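Local coordinates for protein polysaccharide deacetylase (Ammonifex degensii, PDB 4WCJ) that binds zinc and probably removes N-acetyl groups from poly-beta-1,6-N-acetylglucosamine, as a family 4 carbohydrate esterase, at residues Ser54-Glu57 against Phe58-Leu62. Residues are numbered along the deposited sequence; the frame is centred on the assembly and turned at random.
Sequences SRRE and FAQQL
Arg-56 and Gln-60, one helical turn apart, run side by side in the same direction, with the guanidinium and amide planes turned 69° to each other. Their closest side-chain approach is loose, Arg-56 CG to Gln-60 NE2 at 4.0 Å, so the amide passes alongside the aliphatic part of the arginine. The ring of Phe-58 carries Leu-62 CD1 on one face, 3.6 Å above its plane and displaced toward the rim, and Tyr-42 packs against it edge-to-face. With CG anti to the backbone N, the ring swings away from the first turn, while CB stays 3.3 Å from Ser-54 O. That carbonyl accepts Phe-58 N at 2.7 Å and opens the helical ladder, continued by Ala-59, Gln-60 and Gln-61, whose backbone N-H groups donate to the carbonyl oxygens of Arg-55, Arg-56 and Glu-57.

All this is the start of helix 55-67, an outer helix of the deacetylase's beta/alpha barrel, and its first turn is closed by a capping box. Ser-54, the N-cap, takes the backbone N-H of Glu-57 on OG at 3.0 Å; in return Glu-57 OE1 accepts Ser-54 N at 3.1 Å, on its anti side and 20° out of the carboxylate plane. The glutamate reaches back because CG sits beside its own backbone N (chi1 -76°), so the backbone N-H groups of Ser-54 and Glu-57 each gain a side-chain acceptor at the helix start. The carboxylate's negative charge at this N-terminus would also be expected to suit the helix dipole. On the flank that faces helix 102-114, Phe-58, Ala-59 and Leu-62 all rest on Val-111. Gln-61, extended beyond CG, passes Glu-57 O, one turn back, at 3.3 Å from CG and delivers OE1 to the hydroxyl of Tyr-42 on strand 36-42.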
loop_
_atom_site.group_PDB
_atom_site.type_symbol
_atom_site.label_atom_id
_atom_site.label_comp_id
_atom_site.label_asym_id
_atom_site.label_seq_id
_atom_site.Cartn_x
_atom_site.Cartn_y
_atom_site.Cartn_z
ATOM N N SER A 54 -2.786 -5.428 16.323
ATOM C CA SER A 54 -2.509 -6.780 16.786
ATOM C C SER A 54 -3.009 -7.801 15.776
ATOM O O SER A 54 -3.945 -7.535 15.021
ATOM C CB SER A 54 -3.147 -7.034 18.157
ATOM O OG SER A 54 -4.547 -7.190 18.054
ATOM N N ARG A 55 -2.360 -8.960 15.769
ATOM C CA ARG A 55 -2.727 -10.081 14.909
ATOM C C ARG A 55 -4.209 -10.401 15.052
ATOM O O ARG A 55 -4.933 -10.491 14.062
ATOM C CB ARG A 55 -1.867 -11.296 15.260
ATOM C CG ARG A 55 -1.923 -12.447 14.274
ATOM C CD ARG A 55 -0.686 -13.329 14.429
ATOM N NE ARG A 55 -0.815 -14.616 13.752
ATOM C CZ ARG A 55 0.171 -15.502 13.641
ATOM N NH1 ARG A 55 1.366 -15.237 14.156
ATOM N NH2 ARG A 55 -0.037 -16.655 13.016
ATOM N N ARG A 56 -4.648 -10.532 16.301
ATOM C CA ARG A 56 -6.047 -10.777 16.635
ATOM C C ARG A 56 -6.963 -9.695 16.054
ATOM O O ARG A 56 -7.950 -10.004 15.387
ATOM C CB ARG A 56 -6.208 -10.854 18.158
ATOM C CG ARG A 56 -7.380 -11.690 18.650
ATOM C CD ARG A 56 -7.332 -11.853 20.170
ATOM N NE ARG A 56 -8.426 -12.675 20.685
ATOM C CZ ARG A 56 -8.556 -13.045 21.958
ATOM N NH1 ARG A 56 -7.655 -12.674 22.860
ATOM N NH2 ARG A 56 -9.586 -13.793 22.331
ATOM N N GLU A 57 -6.624 -8.429 16.299
ATOM C CA GLU A 57 -7.433 -7.309 15.815
ATOM C C GLU A 57 -7.466 -7.252 14.290
ATOM O O GLU A 57 -8.507 -6.988 13.693
ATOM C CB GLU A 57 -6.904 -5.979 16.371
ATOM C CG GLU A 57 -7.239 -5.716 17.834
ATOM C CD GLU A 57 -6.369 -4.617 18.441
ATOM O OE1 GLU A 57 -5.289 -4.323 17.875
ATOM O OE2 GLU A 57 -6.763 -4.042 19.481
ATOM N N PHE A 58 -6.314 -7.477 13.670
ATOM C CA PHE A 58 -6.203 -7.508 12.214
ATOM C C PHE A 58 -7.145 -8.555 11.619
ATOM O O PHE A 58 -7.927 -8.247 10.719
ATOM C CB PHE A 58 -4.750 -7.785 11.807
ATOM C CG PHE A 58 -4.526 -7.883 10.320
ATOM C CD1 PHE A 58 -4.803 -6.812 9.486
ATOM C CD2 PHE A 58 -3.993 -9.036 9.763
ATOM C CE1 PHE A 58 -4.576 -6.901 8.120
ATOM C CE2 PHE A 58 -3.766 -9.133 8.400
ATOM C CZ PHE A 58 -4.057 -8.065 7.578
ATOM N N ALA A 59 -7.086 -9.777 12.142
ATOM C CA ALA A 59 -7.941 -10.859 11.656
ATOM C C ALA A 59 -9.420 -10.558 11.894
ATOM O O ALA A 59 -10.266 -10.861 11.051
ATOM C CB ALA A 59 -7.557 -12.181 12.313
ATOM N N GLN A 60 -9.728 -9.955 13.039
ATOM C CA GLN A 60 -11.103 -9.572 13.343
ATOM C C GLN A 60 -11.615 -8.505 12.376
ATOM O O GLN A 60 -12.774 -8.545 11.965
ATOM C CB GLN A 60 -11.217 -9.092 14.790
ATOM C CG GLN A 60 -11.165 -10.222 15.810
ATOM C CD GLN A 60 -11.329 -9.744 17.238
ATOM O OE1 GLN A 60 -11.554 -8.562 17.486
ATOM N NE2 GLN A 60 -11.214 -10.666 18.187
ATOM N N GLN A 61 -10.751 -7.560 12.006
ATOM C CA GLN A 61 -11.115 -6.538 11.025
ATOM C C GLN A 61 -11.440 -7.135 9.664
ATOM O O GLN A 61 -12.438 -6.778 9.037
ATOM C CB GLN A 61 -9.994 -5.509 10.877
ATOM C CG GLN A 61 -9.908 -4.541 12.038
ATOM C CD GLN A 61 -8.928 -3.419 11.783
ATOM O OE1 GLN A 61 -8.221 -3.413 10.771
ATOM N NE2 GLN A 61 -8.874 -2.460 12.703
ATOM N N LEU A 62 -10.585 -8.042 9.206
ATOM C CA LEU A 62 -10.808 -8.713 7.937
ATOM C C LEU A 62 -12.089 -9.529 8.004
ATOM O O LEU A 62 -12.917 -9.474 7.097
ATOM C CB LEU A 62 -9.623 -9.610 7.582
ATOM C CG LEU A 62 -8.281 -8.890 7.483
ATOM C CD1 LEU A 62 -7.181 -9.871 7.077
ATOM C CD2 LEU A 62 -8.366 -7.736 6.500
#